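Local coordinates for type II restriction enzyme NgoMIV (PDB 1FIU), which cuts double-stranded DNA at the sequence 5'-GCCGGC-3' after the first G, working as a magnesium-dependent homotetramer, at residues Phe41-Gly46 against Tyr247-Ile252. Residues are numbered along the deposited sequence; the frame is centred on the assembly and turned at random.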
ATOM      1  N   PHE I  41     -25.900  23.717   9.251  1.00 22.96           N
ATOM      2  CA  PHE I  41     -26.924  24.154  10.200  1.00 22.41           C
ATOM      3  C   PHE I  41     -28.313  23.681   9.783  1.00 22.21           C
ATOM      4  O   PHE I  41     -29.032  23.079  10.580  1.00 20.63           O
ATOM      5  CB  PHE I  41     -26.913  25.694  10.275  1.00 24.17           C
ATOM      6  CG  PHE I  41     -27.960  26.267  11.193  1.00 24.03           C
ATOM      7  CD1 PHE I  41     -27.628  26.645  12.491  1.00 23.73           C
ATOM      8  CD2 PHE I  41     -29.277  26.426  10.756  1.00 29.38           C
ATOM      9  CE1 PHE I  41     -28.596  27.177  13.349  1.00 26.66           C
ATOM     10  CE2 PHE I  41     -30.256  26.953  11.610  1.00 29.40           C
ATOM     11  CZ  PHE I  41     -29.906  27.330  12.906  1.00 25.22           C
ATOM     12  N   ASN I  42     -28.692  23.954   8.534  1.00 22.57           N
ATOM     13  CA  ASN I  42     -30.012  23.559   8.049  1.00 23.01           C
ATOM     14  C   ASN I  42     -30.220  22.064   7.865  1.00 20.56           C
ATOM     15  O   ASN I  42     -31.316  21.546   8.124  1.00 21.42           O
ATOM     16  CB  ASN I  42     -30.349  24.278   6.739  1.00 25.90           C
ATOM     17  CG  ASN I  42     -30.518  25.762   6.937  1.00 29.67           C
ATOM     18  OD1 ASN I  42     -31.103  26.190   7.931  1.00 27.71           O
ATOM     19  ND2 ASN I  42     -30.012  26.556   6.002  1.00 32.17           N
ATOM     20  N   ILE I  43     -29.188  21.365   7.401  1.00 23.09           N
ATOM     21  CA  ILE I  43     -29.312  19.924   7.218  1.00 21.08           C
ATOM     22  C   ILE I  43     -29.490  19.262   8.588  1.00 20.50           C
ATOM     23  O   ILE I  43     -30.391  18.455   8.777  1.00 22.79           O
ATOM     24  CB  ILE I  43     -28.067  19.320   6.494  1.00 22.22           C
ATOM     25  CG1 ILE I  43     -28.024  19.796   5.034  1.00 24.52           C
ATOM     26  CG2 ILE I  43     -28.146  17.788   6.510  1.00 21.36           C
ATOM     27  CD1 ILE I  43     -26.714  19.448   4.347  1.00 23.33           C
ATOM     28  N   ALA I  44     -28.647  19.622   9.546  1.00 20.65           N
ATOM     29  CA  ALA I  44     -28.733  19.038  10.883  1.00 23.96           C
ATOM     30  C   ALA I  44     -30.087  19.297  11.556  1.00 23.72           C
ATOM     31  O   ALA I  44     -30.632  18.436  12.249  1.00 24.25           O
ATOM     32  CB  ALA I  44     -27.637  19.567  11.736  1.00 19.41           C
ATOM     33  N   LYS I  45     -30.610  20.498  11.361  1.00 24.08           N
ATOM     34  CA  LYS I  45     -31.899  20.866  11.931  1.00 25.66           C
ATOM     35  C   LYS I  45     -33.009  20.021  11.315  1.00 22.70           C
ATOM     36  O   LYS I  45     -33.900  19.536  12.025  1.00 23.29           O
ATOM     37  CB  LYS I  45     -32.178  22.334  11.646  1.00 29.12           C
ATOM     38  CG  LYS I  45     -33.328  22.898  12.433  1.00 35.90           C
ATOM     39  CD  LYS I  45     -32.804  23.509  13.708  1.00 41.05           C
ATOM     40  CE  LYS I  45     -33.762  24.555  14.242  1.00 40.99           C
ATOM     41  NZ  LYS I  45     -33.133  25.300  15.354  1.00 40.29           N
ATOM     42  N   GLY I  46     -32.961  19.874   9.990  1.00 19.80           N
ATOM     43  CA  GLY I  46     -33.959  19.069   9.308  1.00 22.48           C
ATOM     44  C   GLY I  46     -33.923  17.623   9.800  1.00 21.49           C
ATOM     45  O   GLY I  46     -34.963  16.997  10.044  1.00 21.79           O
ATOM     46  N   TYR I 247     -31.742   8.042   5.792  1.00 20.35           N
ATOM     47  CA  TYR I 247     -33.038   8.337   5.183  1.00 22.72           C
ATOM     48  C   TYR I 247     -33.427   9.791   5.416  1.00 24.37           C
ATOM     49  O   TYR I 247     -33.925  10.461   4.502  1.00 23.71           O
ATOM     50  CB  TYR I 247     -34.111   7.421   5.765  1.00 22.31           C
ATOM     51  CG  TYR I 247     -33.746   5.943   5.714  1.00 22.00           C
ATOM     52  CD1 TYR I 247     -34.205   5.066   6.701  1.00 23.28           C
ATOM     53  CD2 TYR I 247     -32.914   5.444   4.709  1.00 24.23           C
ATOM     54  CE1 TYR I 247     -33.833   3.723   6.698  1.00 24.02           C
ATOM     55  CE2 TYR I 247     -32.532   4.093   4.691  1.00 23.73           C
ATOM     56  CZ  TYR I 247     -32.994   3.245   5.695  1.00 24.35           C
ATOM     57  OH  TYR I 247     -32.597   1.925   5.729  1.00 23.66           O
ATOM     58  N   GLU I 248     -33.195  10.264   6.632  1.00 23.47           N
ATOM     59  CA  GLU I 248     -33.524  11.635   6.998  1.00 24.06           C
ATOM     60  C   GLU I 248     -32.612  12.627   6.279  1.00 23.80           C
ATOM     61  O   GLU I 248     -33.072  13.693   5.838  1.00 20.38           O
ATOM     62  CB  GLU I 248     -33.441  11.802   8.511  1.00 19.30           C
ATOM     63  CG  GLU I 248     -34.435  10.932   9.287  1.00 22.04           C
ATOM     64  CD  GLU I 248     -34.041   9.453   9.398  1.00 26.05           C
ATOM     65  OE1 GLU I 248     -32.949   9.057   8.919  1.00 22.88           O
ATOM     66  OE2 GLU I 248     -34.841   8.687   9.983  1.00 24.84           O
ATOM     67  N   LEU I 249     -31.324  12.286   6.148  1.00 20.60           N
ATOM     68  CA  LEU I 249     -30.385  13.131   5.423  1.00 19.00           C
ATOM     69  C   LEU I 249     -30.860  13.260   3.973  1.00 23.60           C
ATOM     70  O   LEU I 249     -30.883  14.360   3.413  1.00 25.05           O
ATOM     71  CB  LEU I 249     -28.976  12.516   5.425  1.00 20.19           C
ATOM     72  CG  LEU I 249     -27.914  13.142   4.512  1.00 17.62           C
ATOM     73  CD1 LEU I 249     -27.735  14.646   4.758  1.00 18.24           C
ATOM     74  CD2 LEU I 249     -26.590  12.424   4.806  1.00 22.14           C
ATOM     75  N   GLU I 250     -31.232  12.133   3.370  1.00 21.46           N
ATOM     76  CA  GLU I 250     -31.696  12.138   1.982  1.00 22.38           C
ATOM     77  C   GLU I 250     -32.954  12.993   1.835  1.00 24.33           C
ATOM     78  O   GLU I 250     -33.068  13.772   0.881  1.00 24.25           O
ATOM     79  CB  GLU I 250     -31.997  10.714   1.499  1.00 22.02           C
ATOM     80  CG  GLU I 250     -32.403  10.633   0.033  1.00 25.55           C
ATOM     81  CD  GLU I 250     -32.761   9.212  -0.407  1.00 29.15           C
ATOM     82  OE1 GLU I 250     -33.276   8.423   0.417  1.00 33.22           O
ATOM     83  OE2 GLU I 250     -32.540   8.894  -1.592  1.00 34.37           O
ATOM     84  N   GLN I 251     -33.879  12.855   2.780  1.00 23.82           N
ATOM     85  CA  GLN I 251     -35.136  13.624   2.723  1.00 24.63           C
ATOM     86  C   GLN I 251     -34.880  15.128   2.835  1.00 24.82           C
ATOM     87  O   GLN I 251     -35.495  15.935   2.103  1.00 24.97           O
ATOM     88  CB  GLN I 251     -36.080  13.173   3.843  1.00 26.57           C
ATOM     89  CG  GLN I 251     -37.529  13.673   3.703  1.00 38.39           C
ATOM     90  CD  GLN I 251     -38.451  13.073   4.764  1.00 45.59           C
ATOM     91  OE1 GLN I 251     -38.430  11.862   5.009  1.00 47.44           O
ATOM     92  NE2 GLN I 251     -39.261  13.918   5.396  1.00 49.80           N
ATOM     93  N   ILE I 252     -33.985  15.523   3.741  1.00 20.83           N
ATOM     94  CA  ILE I 252     -33.721  16.954   3.898  1.00 23.58           C
ATOM     95  C   ILE I 252     -33.032  17.531   2.678  1.00 24.68           C
ATOM     96  O   ILE I 252     -33.396  18.619   2.215  1.00 22.03           O
ATOM     97  CB  ILE I 252     -32.907  17.260   5.174  1.00 23.26           C
ATOM     98  CG1 ILE I 252     -33.729  16.823   6.390  1.00 30.21           C
ATOM     99  CG2 ILE I 252     -32.626  18.772   5.299  1.00 25.56           C
ATOM    100  CD1 ILE I 252     -35.142  17.456   6.431  1.00 28.71           C
TER
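In Ile-252 a chi1 of -62° sets CG1 beside the backbone N and anti to the carbonyl carbon, with CG2 anti to that N; Ile-43 is built the same way (-69°), and two helices meet over the branches. Ile-252 lies against the neighbouring helix with both branches. Its CD1 lies 3.5 Å from CA of Gly-46, and CG1 sits as near to the carbonyl carbon of the same glycine, at 3.5 Å from C. The second branch, CG2, rests more loosely against the backbone one turn earlier, 4.0 Å from CA of Ile-43. Gly-46 thus offers bare main chain on the side facing the isoleucine, and the CA atoms of Gly-46 and Ile-252 come within 5.8 Å. The example is a helix-helix packing in which a glycine faces a branched side chain: the axes of the two short segments pass 9.2 Å apart at 125° between their N-to-C directions, nearer to perpendicular than to antiparallel. In this PDDEXK-clan nuclease the contact joins helix 38-50 to helix 246-256, the latter following strand 240-243 of the central sheet, and it lies away from the magnesium site. Deeper in the interface, CG2 of Ile-43 meets CD1 of Leu-249 at 3.6 Å, the two side chains slanting across one another. Both residues are buried, and Phe-265 of helix 259-270 packs on Leu-249. No hydrogen bond spans the two segments, whose grip on each other is apolar; polar links lie around it, Asn-42 ND2 bonding to Tyr-258 OH and Glu-248 forming a salt bridge with Arg-9.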